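Local structure of dihydrodipicolinate synthase (Bacillus anthracis, 1XKY) at residues A[82-87]-A[106-111]; A[111-116]-A[128-133]; A[200-205]-A[227-232]; A[18-23]-A[36-41]. The protein probably catalyses the condensation of pyruvate with aspartate semialdehyde, a committed step on the way to lysine. All blocks are in the same frame, centred on the assembly; numbering follows the deposited sequence.

Interaction 1: residues A[82-87]-A[106-111]; sequences VPVIAG and VGVDAV
Two successive parallel beta bridges of the barrel wall pair Ile85 with Ala110 and Ala86 with Val111, setting strand 84-87 beside strand 110-114. Ala86 N donates to Ala110 O at 3.0 Å in a nearly straight bond (165° at the hydrogen). Two residues earlier on the strand, Val84 O takes two donors. Asp109 N arrives in the carbonyl plane at 2.8 Å, while Ala110 N is longer, 3.3 Å from Val84 O, and bends to 136°. Toward the start of the strand a side chain continues the pairing: Asp109 OD1 receives Val84 N at 2.8 Å through its anti lone pair. With CG anti to its own carbonyl carbon (chi1 -59°), the aspartate lays its carboxylate alongside the start of the strand. A water also donates to OD1, and OD2 forms a salt bridge with Lys80, so both oxygens have partners and the group's rotation is restrained.

These are the two strands of a beta-alpha-beta crossover whose helix, 93-105, runs along the outside of the TIM barrel. Ile85 and Ala110 project from one face of the sheet, where Ile85 CG1 rests on Ala110 CB at 4.0 Å and the isoleucine also touches Phe13. Ala86 and Val111 point to the other face. There Val108 CG1 fits between Ala86 CB, at 4.0 Å, and Val84 CG1, at 4.2 Å; the two valines cross at about a right angle. Ala103 of the crossover helix packs on both Ala86 and Val108, and Val78 and Tyr71 of helix 64-78 reach Val84 and Ala86 respectively.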
loop_
_atom_site.group_PDB
_atom_site.type_symbol
_atom_site.label_atom_id
_atom_site.label_comp_id
_atom_site.label_asym_id
_atom_site.label_seq_id
_atom_site.Cartn_x
_atom_site.Cartn_y
_atom_site.Cartn_z
ATOM N N VAL A 82 -18.369 34.531 -9.929
ATOM C CA VAL A 82 -17.579 33.341 -10.230
ATOM C C VAL A 82 -18.541 32.164 -10.386
ATOM O O VAL A 82 -19.658 32.207 -9.858
ATOM C CB VAL A 82 -16.541 33.019 -9.106
ATOM C CG1 VAL A 82 -15.569 34.175 -8.916
ATOM C CG2 VAL A 82 -17.233 32.652 -7.780
ATOM N N PRO A 83 -18.132 31.116 -11.126
ATOM C CA PRO A 83 -18.991 29.932 -11.212
ATOM C C PRO A 83 -19.238 29.235 -9.868
ATOM O O PRO A 83 -18.332 29.137 -9.045
ATOM C CB PRO A 83 -18.222 29.003 -12.161
ATOM C CG PRO A 83 -17.304 29.876 -12.898
ATOM C CD PRO A 83 -16.926 30.969 -11.954
ATOM N N VAL A 84 -20.469 28.762 -9.674
ATOM C CA VAL A 84 -20.863 27.987 -8.493
ATOM C C VAL A 84 -21.028 26.529 -8.915
ATOM O O VAL A 84 -21.861 26.217 -9.759
ATOM C CB VAL A 84 -22.192 28.502 -7.887
ATOM C CG1 VAL A 84 -22.637 27.625 -6.727
ATOM C CG2 VAL A 84 -22.041 29.945 -7.443
ATOM N N ILE A 85 -20.214 25.649 -8.332
ATOM C CA ILE A 85 -20.243 24.217 -8.630
ATOM C C ILE A 85 -20.805 23.471 -7.428
ATOM O O ILE A 85 -20.234 23.536 -6.339
ATOM C CB ILE A 85 -18.819 23.679 -8.936
ATOM C CG1 ILE A 85 -18.168 24.470 -10.075
ATOM C CG2 ILE A 85 -18.871 22.196 -9.274
ATOM C CD1 ILE A 85 -16.650 24.493 -10.017
ATOM N N ALA A 86 -21.915 22.759 -7.620
ATOM C CA ALA A 86 -22.580 22.028 -6.536
ATOM C C ALA A 86 -22.151 20.558 -6.483
ATOM O O ALA A 86 -22.109 19.880 -7.503
ATOM C CB ALA A 86 -24.081 22.116 -6.694
ATOM N N GLY A 87 -21.864 20.068 -5.283
ATOM C CA GLY A 87 -21.414 18.691 -5.097
ATOM C C GLY A 87 -22.583 17.725 -5.027
ATOM O O GLY A 87 -22.961 17.277 -3.943
ATOM N N VAL A 106 -32.043 25.593 -8.886
ATOM C CA VAL A 106 -31.707 26.795 -8.104
ATOM C C VAL A 106 -30.558 27.622 -8.682
ATOM O O VAL A 106 -30.077 28.544 -8.024
ATOM C CB VAL A 106 -31.440 26.482 -6.598
ATOM C CG1 VAL A 106 -32.616 25.739 -5.996
ATOM C CG2 VAL A 106 -30.131 25.713 -6.397
ATOM N N GLY A 107 -30.114 27.293 -9.892
ATOM C CA GLY A 107 -29.244 28.179 -10.663
ATOM C C GLY A 107 -27.741 28.044 -10.497
ATOM O O GLY A 107 -26.997 28.984 -10.806
ATOM N N VAL A 108 -27.271 26.888 -10.028
ATOM C CA VAL A 108 -25.822 26.655 -9.976
ATOM C C VAL A 108 -25.293 26.595 -11.419
ATOM O O VAL A 108 -26.061 26.431 -12.370
ATOM C CB VAL A 108 -25.434 25.368 -9.196
ATOM C CG1 VAL A 108 -25.993 25.401 -7.780
ATOM C CG2 VAL A 108 -25.878 24.095 -9.938
ATOM N N ASP A 109 -23.985 26.740 -11.583
ATOM C CA ASP A 109 -23.385 26.817 -12.913
ATOM C C ASP A 109 -22.836 25.484 -13.419
ATOM O O ASP A 109 -22.620 25.313 -14.621
ATOM C CB ASP A 109 -22.286 27.874 -12.901
ATOM C CG ASP A 109 -22.817 29.239 -12.518
ATOM O OD1 ASP A 109 -22.533 29.697 -11.393
ATOM O OD2 ASP A 109 -23.562 29.833 -13.335
ATOM N N ALA A 110 -22.605 24.557 -12.494
ATOM C CA ALA A 110 -22.045 23.259 -12.802
ATOM C C ALA A 110 -22.250 22.343 -11.616
ATOM O O ALA A 110 -22.631 22.794 -10.522
ATOM C CB ALA A 110 -20.555 23.387 -13.102
ATOM N N VAL A 111 -21.976 21.055 -11.816
ATOM C CA VAL A 111 -22.012 20.106 -10.716
ATOM C C VAL A 111 -20.714 19.299 -10.645
ATOM O O VAL A 111 -20.062 19.068 -11.665
ATOM C CB VAL A 111 -23.254 19.171 -10.782
ATOM C CG1 VAL A 111 -24.532 19.974 -10.647
ATOM C CG2 VAL A 111 -23.260 18.342 -12.062
HETATM O O HOH W 1 -21.873 32.300 -11.106
#

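Interaction 2: residues A[111-116]-A[128-133]; sequences VMLVAP and QHFKAI
Strand-on-helix packing of a TIM-barrel beta-alpha-beta unit brings Leu113 and Pro116 against His129, Phe130 and Ile133. Strand 111-114 and helix 128-133 run nearly antiparallel, at 162°, with axes 10.1 Å apart. Leu113 meets Ile133 tip to tip, CD1 to CG2 at 3.5 Å. Leu113 CB lies 3.6 Å from Phe130 CE1, and Ala115 N sits at the edge of that phenyl ring, near its plane. The ring gets there because Phe130 CG is anti to the carbonyl carbon (chi1 -71°), which carries it to the strand although its CB does not aim there.

His129 is sandwiched between carbons. Pro116 CG lies over one face in a CH-pi contact, 3.8 Å from the ring centroid, and Ile133 CD1 covers the opposite face. Pro280 of the second subunit packs on both Pro116 and His129.

The polar business is done at the rim of the imidazole. A water in the ring plane lies 2.8 Å from His129 NE2 and donates to Val114 O at 2.7 Å, while ND1 is hydrogen-bonded to Thr93 OG1. A water at the ring's edge, a threonine on ND1 and two carbon-covered faces should leave the buried ring little freedom to turn, with the water satisfying a strand-end carbonyl.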
loop_
_atom_site.group_PDB
_atom_site.type_symbol
_atom_site.label_atom_id
_atom_site.label_comp_id
_atom_site.label_asym_id
_atom_site.label_seq_id
_atom_site.Cartn_x
_atom_site.Cartn_y
_atom_site.Cartn_z
ATOM N N VAL A 111 -21.976 21.055 -11.816
ATOM C CA VAL A 111 -22.012 20.106 -10.716
ATOM C C VAL A 111 -20.714 19.299 -10.645
ATOM O O VAL A 111 -20.062 19.068 -11.665
ATOM C CB VAL A 111 -23.254 19.171 -10.782
ATOM C CG1 VAL A 111 -24.532 19.974 -10.647
ATOM C CG2 VAL A 111 -23.260 18.342 -12.062
ATOM N N MET A 112 -20.350 18.912 -9.420
ATOM C CA MET A 112 -19.211 18.042 -9.152
ATOM C C MET A 112 -19.742 16.650 -8.838
ATOM O O MET A 112 -20.615 16.500 -7.976
ATOM C CB MET A 112 -18.408 18.569 -7.953
ATOM C CG MET A 112 -17.158 17.764 -7.596
ATOM S SD MET A 112 -15.726 18.220 -8.587
ATOM C CE MET A 112 -15.093 19.620 -7.673
ATOM N N LEU A 113 -19.200 15.643 -9.528
ATOM C CA LEU A 113 -19.599 14.245 -9.344
ATOM C C LEU A 113 -18.402 13.390 -8.908
ATOM O O LEU A 113 -17.485 13.132 -9.693
ATOM C CB LEU A 113 -20.186 13.698 -10.656
ATOM C CG LEU A 113 -21.366 14.470 -11.273
ATOM C CD1 LEU A 113 -21.840 13.772 -12.540
ATOM C CD2 LEU A 113 -22.526 14.611 -10.299
ATOM N N VAL A 114 -18.428 12.951 -7.652
ATOM C CA VAL A 114 -17.369 12.136 -7.079
ATOM C C VAL A 114 -17.472 10.664 -7.511
ATOM O O VAL A 114 -18.563 10.152 -7.731
ATOM C CB VAL A 114 -17.372 12.262 -5.515
ATOM C CG1 VAL A 114 -18.544 11.492 -4.894
ATOM C CG2 VAL A 114 -16.040 11.826 -4.931
ATOM N N ALA A 115 -16.325 10.000 -7.656
ATOM C CA ALA A 115 -16.303 8.540 -7.768
ATOM C C ALA A 115 -17.074 7.943 -6.584
ATOM O O ALA A 115 -16.761 8.251 -5.430
ATOM C CB ALA A 115 -14.857 8.030 -7.773
ATOM N N PRO A 116 -18.110 7.126 -6.855
ATOM C CA PRO A 116 -18.839 6.485 -5.761
ATOM C C PRO A 116 -17.924 5.823 -4.737
ATOM O O PRO A 116 -17.052 5.016 -5.090
ATOM C CB PRO A 116 -19.698 5.442 -6.476
ATOM C CG PRO A 116 -19.995 6.071 -7.773
ATOM C CD PRO A 116 -18.693 6.766 -8.155
ATOM N N GLN A 128 -21.159 4.288 -16.595
ATOM C CA GLN A 128 -22.615 4.380 -16.704
ATOM C C GLN A 128 -23.216 5.342 -15.676
ATOM O O GLN A 128 -24.187 6.045 -15.957
ATOM C CB GLN A 128 -23.254 2.997 -16.573
ATOM C CG GLN A 128 -22.881 2.023 -17.689
ATOM C CD GLN A 128 -23.299 2.471 -19.095
ATOM O OE1 GLN A 128 -22.653 2.097 -20.083
ATOM N NE2 GLN A 128 -24.366 3.266 -19.193
ATOM N N HIS A 129 -22.614 5.383 -14.493
ATOM C CA HIS A 129 -23.051 6.269 -13.413
ATOM C C HIS A 129 -22.927 7.732 -13.840
ATOM O O HIS A 129 -23.908 8.473 -13.818
ATOM C CB HIS A 129 -22.219 5.949 -12.160
ATOM C CG HIS A 129 -22.313 6.954 -11.053
ATOM N ND1 HIS A 129 -23.311 6.925 -10.100
ATOM C CD2 HIS A 129 -21.484 7.966 -10.701
ATOM C CE1 HIS A 129 -23.103 7.894 -9.223
ATOM N NE2 HIS A 129 -22.004 8.543 -9.568
ATOM N N PHE A 130 -21.724 8.124 -14.249
ATOM C CA PHE A 130 -21.435 9.512 -14.616
ATOM C C PHE A 130 -22.183 9.919 -15.886
ATOM O O PHE A 130 -22.708 11.022 -15.976
ATOM C CB PHE A 130 -19.930 9.708 -14.814
ATOM C CG PHE A 130 -19.126 9.664 -13.533
ATOM C CD1 PHE A 130 -19.449 10.484 -12.461
ATOM C CD2 PHE A 130 -18.022 8.825 -13.418
ATOM C CE1 PHE A 130 -18.690 10.464 -11.289
ATOM C CE2 PHE A 130 -17.261 8.794 -12.248
ATOM C CZ PHE A 130 -17.590 9.619 -11.190
ATOM N N LYS A 131 -22.233 9.011 -16.860
ATOM C CA LYS A 131 -22.986 9.235 -18.097
ATOM C C LYS A 131 -24.460 9.533 -17.825
ATOM O O LYS A 131 -25.015 10.484 -18.381
ATOM C CB LYS A 131 -22.845 8.022 -19.031
ATOM C CG LYS A 131 -23.610 8.138 -20.353
ATOM C CD LYS A 131 -23.206 7.029 -21.299
ATOM C CE LYS A 131 -23.897 7.151 -22.643
ATOM N NZ LYS A 131 -25.317 6.746 -22.551
ATOM N N ALA A 132 -25.085 8.727 -16.968
ATOM C CA ALA A 132 -26.499 8.901 -16.627
ATOM C C ALA A 132 -26.796 10.223 -15.909
ATOM O O ALA A 132 -27.816 10.861 -16.173
ATOM C CB ALA A 132 -26.987 7.730 -15.780
ATOM N N ILE A 133 -25.918 10.624 -14.989
ATOM C CA ILE A 133 -26.105 11.882 -14.259
ATOM C C ILE A 133 -25.920 13.052 -15.220
ATOM O O ILE A 133 -26.752 13.958 -15.262
ATOM C CB ILE A 133 -25.151 12.017 -13.041
ATOM C CG1 ILE A 133 -25.361 10.866 -12.057
ATOM C CG2 ILE A 133 -25.360 13.377 -12.319
ATOM C CD1 ILE A 133 -24.157 10.612 -11.171
HETATM O O HOH W 2 -21.157 10.695 -7.913
#

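Interaction 3: residues A[200-205]-A[227-232]; sequences GLTLPA and EMIAAF
The Phe232 ring is the one flat group here, and Leu203 leans on it obliquely: CG stands 3.7 Å from Phe232 CD1. Leu203 CD1 settles nearer the root of the ring, 3.7 Å from both CG and CB of Phe232. The two side chains slide past each other in opposite directions, so the contact runs along their lengths. Phe232 extends with CG anti to its backbone N (chi1 -174°), which sends the ring across toward helix 202-207. Leu203 lies between Phe232 and Met228 and touches both.

One helical turn back from the phenylalanine, Met228 meets both Thr202 and Leu203. The chain is extended through its first two torsions and then bends at the sulfur (chi3 64°), placing the methyl CE 3.8 Å from Leu203 CD1 and 3.9 Å from Thr202 CG2. Thr202 keeps its polar side elsewhere: OG1 is hydrogen-bonded to Asp199 O, while the methyl faces the methionine. Ile229 CD1 adds a looser touch, 4.3 Å from Thr202 CG2. No hydrogen bond crosses the contact; it holds by apolar contact alone.

Phe237 of the third subunit meets the Phe232 ring with planes at about 35°, Ala207 of that subunit packs on it too, and Pro204 packs on its counterpart there, which places this helix pair at a subunit interface. Helix 237-253 packs beside the pair through Leu243, His244 and Leu247. The short helix 202-207 follows barrel strand 193-196, and helix 218-234 follows strand 212-215, so neighbouring units of the TIM barrel are joined on its outer layer.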
loop_
_atom_site.group_PDB
_atom_site.type_symbol
_atom_site.label_atom_id
_atom_site.label_comp_id
_atom_site.label_asym_id
_atom_site.label_seq_id
_atom_site.Cartn_x
_atom_site.Cartn_y
_atom_site.Cartn_z
ATOM N N GLY A 200 -0.781 20.808 -2.514
ATOM C CA GLY A 200 0.660 20.661 -2.654
ATOM C C GLY A 200 1.102 20.367 -4.081
ATOM O O GLY A 200 2.204 20.727 -4.475
ATOM N N LEU A 201 0.250 19.699 -4.851
ATOM C CA LEU A 201 0.568 19.371 -6.234
ATOM C C LEU A 201 0.231 20.450 -7.256
ATOM O O LEU A 201 0.444 20.233 -8.446
ATOM C CB LEU A 201 -0.118 18.063 -6.641
ATOM C CG LEU A 201 0.386 16.833 -5.887
ATOM C CD1 LEU A 201 -0.201 15.561 -6.500
ATOM C CD2 LEU A 201 1.906 16.775 -5.872
ATOM N N THR A 202 -0.282 21.599 -6.821
ATOM C CA THR A 202 -0.696 22.646 -7.772
ATOM C C THR A 202 0.396 22.935 -8.813
ATOM O O THR A 202 0.160 22.843 -10.028
ATOM C CB THR A 202 -1.056 23.958 -7.049
ATOM O OG1 THR A 202 -2.112 23.723 -6.105
ATOM C CG2 THR A 202 -1.489 25.027 -8.052
ATOM N N LEU A 203 1.591 23.260 -8.327
ATOM C CA LEU A 203 2.695 23.662 -9.204
ATOM C C LEU A 203 3.169 22.542 -10.153
ATOM O O LEU A 203 3.181 22.737 -11.363
ATOM C CB LEU A 203 3.859 24.259 -8.389
ATOM C CG LEU A 203 4.382 25.595 -8.922
ATOM C CD1 LEU A 203 3.237 26.613 -9.099
ATOM C CD2 LEU A 203 5.470 26.168 -8.018
ATOM N N PRO A 204 3.543 21.365 -9.613
ATOM C CA PRO A 204 3.918 20.272 -10.516
ATOM C C PRO A 204 2.792 19.801 -11.452
ATOM O O PRO A 204 3.072 19.385 -12.571
ATOM C CB PRO A 204 4.361 19.151 -9.560
ATOM C CG PRO A 204 3.747 19.481 -8.247
ATOM C CD PRO A 204 3.684 20.981 -8.195
ATOM N N ALA A 205 1.539 19.871 -11.007
ATOM C CA ALA A 205 0.406 19.542 -11.876
ATOM C C ALA A 205 0.265 20.554 -13.028
ATOM O O ALA A 205 0.073 20.178 -14.180
ATOM C CB ALA A 205 -0.881 19.473 -11.074
ATOM N N GLU A 227 -0.371 34.611 -6.236
ATOM C CA GLU A 227 0.963 35.119 -6.586
ATOM C C GLU A 227 1.892 33.988 -7.045
ATOM O O GLU A 227 2.697 34.181 -7.945
ATOM C CB GLU A 227 1.577 35.858 -5.384
ATOM C CG GLU A 227 2.980 36.433 -5.616
ATOM C CD GLU A 227 3.000 37.727 -6.413
ATOM O OE1 GLU A 227 4.105 38.186 -6.768
ATOM O OE2 GLU A 227 1.931 38.292 -6.690
ATOM N N MET A 228 1.789 32.822 -6.409
ATOM C CA MET A 228 2.545 31.640 -6.813
ATOM C C MET A 228 2.272 31.265 -8.267
ATOM O O MET A 228 3.204 31.032 -9.042
ATOM C CB MET A 228 2.218 30.450 -5.897
ATOM C CG MET A 228 3.096 29.234 -6.143
ATOM S SD MET A 228 2.507 27.743 -5.336
ATOM C CE MET A 228 0.937 27.439 -6.150
ATOM N N ILE A 229 0.993 31.212 -8.630
ATOM C CA ILE A 229 0.583 30.841 -9.979
ATOM C C ILE A 229 0.989 31.900 -11.010
ATOM O O ILE A 229 1.415 31.555 -12.106
ATOM C CB ILE A 229 -0.943 30.557 -10.044
ATOM C CG1 ILE A 229 -1.262 29.279 -9.261
ATOM C CG2 ILE A 229 -1.435 30.448 -11.502
ATOM C CD1 ILE A 229 -2.728 28.997 -9.112
ATOM N N ALA A 230 0.866 33.178 -10.654
ATOM C CA ALA A 230 1.291 34.269 -11.538
ATOM C C ALA A 230 2.806 34.203 -11.794
ATOM O O ALA A 230 3.259 34.325 -12.933
ATOM C CB ALA A 230 0.916 35.601 -10.938
ATOM N N ALA A 231 3.573 33.999 -10.729
ATOM C CA ALA A 231 5.019 33.827 -10.832
ATOM C C ALA A 231 5.383 32.619 -11.691
ATOM O O ALA A 231 6.265 32.696 -12.553
ATOM C CB ALA A 231 5.630 33.696 -9.454
ATOM N N PHE A 232 4.711 31.499 -11.445
ATOM C CA PHE A 232 4.940 30.291 -12.226
ATOM C C PHE A 232 4.652 30.508 -13.707
ATOM O O PHE A 232 5.491 30.223 -14.554
ATOM C CB PHE A 232 4.079 29.138 -11.720
ATOM C CG PHE A 232 4.383 27.844 -12.404
ATOM C CD1 PHE A 232 5.537 27.137 -12.083
ATOM C CD2 PHE A 232 3.557 27.359 -13.400
ATOM C CE1 PHE A 232 5.838 25.946 -12.726
ATOM C CE2 PHE A 232 3.856 26.169 -14.050
ATOM C CZ PHE A 232 4.999 25.469 -13.713
#

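Interaction 4: residues A[18-23]-A[36-41]; sequences TAMVTP and TKLVNY
In the first beta-alpha-beta unit of the barrel, Leu38 of helix 32-44 pushes one methyl against residues 20-23. That methyl, CD2, touches three residues in turn: Met20 CG at 3.5 Å, Val21 CG2 at 3.6 Å and Pro23 CG at 4.1 Å. The methionine pair is tighter than ordinary carbon contact. Leu38 is directed there by a CG standing opposite its backbone N (chi1 175°). Met20 and Leu38 slide past each other in opposite directions, whereas Val21 meets the leucine at about a right angle.

Helix 32-44 is the first of those that ring this TIM barrel, and it packs here on residues 20-23, at the C-terminal end of the first strand and the chain following it. Ala19, just before Met20, is the centre of an inverse gamma turn. Met20 reaches out straight as far as Met20 SD, which lies 3.8 Å from Val39 CG2; Met20 and Val39 also cross at roughly a right angle. Leu42, a turn further along the same helix, touches Met20 as well. Val39 packs on Val77 and Val78 of helix 64-78, and Val21 also packs on Val263, Lys264 and Leu267 of helix 261-269.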
loop_
_atom_site.group_PDB
_atom_site.type_symbol
_atom_site.label_atom_id
_atom_site.label_comp_id
_atom_site.label_asym_id
_atom_site.label_seq_id
_atom_site.Cartn_x
_atom_site.Cartn_y
_atom_site.Cartn_z
ATOM N N THR A 18 -12.319 26.837 -5.126
ATOM C CA THR A 18 -12.216 26.590 -3.709
ATOM C C THR A 18 -13.321 25.655 -3.265
ATOM O O THR A 18 -14.507 25.885 -3.564
ATOM C CB THR A 18 -12.236 27.899 -2.890
ATOM O OG1 THR A 18 -11.080 28.674 -3.226
ATOM C CG2 THR A 18 -12.231 27.613 -1.397
ATOM N N ALA A 19 -12.895 24.586 -2.585
ATOM C CA ALA A 19 -13.772 23.607 -1.953
ATOM C C ALA A 19 -14.248 24.168 -0.626
ATOM O O ALA A 19 -13.661 23.909 0.426
ATOM C CB ALA A 19 -13.032 22.286 -1.738
ATOM N N MET A 20 -15.331 24.930 -0.685
ATOM C CA MET A 20 -15.747 25.765 0.431
ATOM C C MET A 20 -16.324 24.974 1.595
ATOM O O MET A 20 -17.164 24.099 1.406
ATOM C CB MET A 20 -16.786 26.782 -0.041
ATOM C CG MET A 20 -16.984 27.920 0.908
ATOM S SD MET A 20 -18.262 29.046 0.344
ATOM C CE MET A 20 -19.720 28.027 0.472
ATOM N N VAL A 21 -15.884 25.313 2.803
ATOM C CA VAL A 21 -16.503 24.810 4.021
ATOM C C VAL A 21 -17.942 25.318 4.154
ATOM O O VAL A 21 -18.323 26.335 3.570
ATOM C CB VAL A 21 -15.679 25.179 5.306
ATOM C CG1 VAL A 21 -14.279 24.606 5.219
ATOM C CG2 VAL A 21 -15.637 26.704 5.538
ATOM N N THR A 22 -18.746 24.588 4.916
ATOM C CA THR A 22 -20.116 25.007 5.211
ATOM C C THR A 22 -20.175 25.543 6.648
ATOM O O THR A 22 -20.086 24.760 7.608
ATOM C CB THR A 22 -21.111 23.844 5.037
ATOM O OG1 THR A 22 -21.009 23.315 3.708
ATOM C CG2 THR A 22 -22.542 24.323 5.274
ATOM N N PRO A 23 -20.274 26.878 6.806
ATOM C CA PRO A 23 -20.386 27.437 8.155
ATOM C C PRO A 23 -21.613 26.942 8.926
ATOM O O PRO A 23 -22.718 26.899 8.372
ATOM C CB PRO A 23 -20.479 28.954 7.908
ATOM C CG PRO A 23 -19.863 29.161 6.575
ATOM C CD PRO A 23 -20.208 27.940 5.782
ATOM N N THR A 36 -22.398 34.043 3.766
ATOM C CA THR A 36 -22.276 35.278 2.985
ATOM C C THR A 36 -20.901 35.910 3.208
ATOM O O THR A 36 -20.198 36.234 2.247
ATOM C CB THR A 36 -23.397 36.277 3.330
ATOM O OG1 THR A 36 -24.667 35.660 3.094
ATOM C CG2 THR A 36 -23.291 37.558 2.492
ATOM N N LYS A 37 -20.497 36.037 4.468
ATOM C CA LYS A 37 -19.184 36.593 4.786
ATOM C C LYS A 37 -18.063 35.785 4.129
ATOM O O LYS A 37 -17.140 36.356 3.533
ATOM C CB LYS A 37 -18.970 36.654 6.300
ATOM C CG LYS A 37 -17.763 37.485 6.709
ATOM C CD LYS A 37 -17.394 37.293 8.187
ATOM C CE LYS A 37 -18.291 38.072 9.140
ATOM N NZ LYS A 37 -19.492 37.297 9.576
ATOM N N LEU A 38 -18.163 34.460 4.220
ATOM C CA LEU A 38 -17.124 33.571 3.692
ATOM C C LEU A 38 -17.012 33.650 2.173
ATOM O O LEU A 38 -15.911 33.706 1.637
ATOM C CB LEU A 38 -17.383 32.114 4.110
ATOM C CG LEU A 38 -16.417 31.071 3.520
ATOM C CD1 LEU A 38 -15.002 31.345 3.970
ATOM C CD2 LEU A 38 -16.839 29.661 3.916
ATOM N N VAL A 39 -18.153 33.631 1.486
ATOM C CA VAL A 39 -18.178 33.720 0.018
ATOM C C VAL A 39 -17.512 35.010 -0.465
ATOM O O VAL A 39 -16.671 34.985 -1.368
ATOM C CB VAL A 39 -19.613 33.621 -0.538
ATOM C CG1 VAL A 39 -19.658 34.003 -2.012
ATOM C CG2 VAL A 39 -20.166 32.204 -0.348
ATOM N N ASN A 40 -17.864 36.129 0.160
ATOM C CA ASN A 40 -17.269 37.420 -0.221
ATOM C C ASN A 40 -15.769 37.483 0.050
ATOM O O ASN A 40 -14.992 37.995 -0.778
ATOM C CB ASN A 40 -18.001 38.567 0.474
ATOM C CG ASN A 40 -19.348 38.847 -0.160
ATOM O OD1 ASN A 40 -19.449 38.979 -1.380
ATOM N ND2 ASN A 40 -20.387 38.929 0.656
ATOM N N TYR A 41 -15.374 36.947 1.202
ATOM C CA TYR A 41 -13.960 36.823 1.542
ATOM C C TYR A 41 -13.182 36.041 0.467
ATOM O O TYR A 41 -12.141 36.500 -0.031
ATOM C CB TYR A 41 -13.786 36.175 2.923
ATOM C CG TYR A 41 -12.344 35.786 3.189
ATOM C CD1 TYR A 41 -11.435 36.709 3.699
ATOM C CD2 TYR A 41 -11.884 34.511 2.875
ATOM C CE1 TYR A 41 -10.101 36.366 3.914
ATOM C CE2 TYR A 41 -10.556 34.149 3.094
ATOM C CZ TYR A 41 -9.664 35.080 3.609
ATOM O OH TYR A 41 -8.338 34.721 3.819
#

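Overall arrangement
From the N terminus, interaction 4 comes first, closing the loop between strand 16-19 and helix 32-44. Interaction 1 then brings strand 84-87 beside strand 110-114 across helix 93-105. Interaction 2 opens where it ends, bringing helix 123-135 back onto strand 110-114: the two share Val111, and the strand pairing carries on into it, with Ala86 O 2.8 Å from Met112 N, probably a hydrogen bond. Interaction 3 closes last, spanning strand 212-215 to pair two outer helices. All four run in series, none nesting or crossing. Interactions 1, 2 and 4 reach the same barrel sheet, with 2 and 4 on opposite sides of the chain's centre, their centres about 25 Å apart. Interaction 3 touches none of the others.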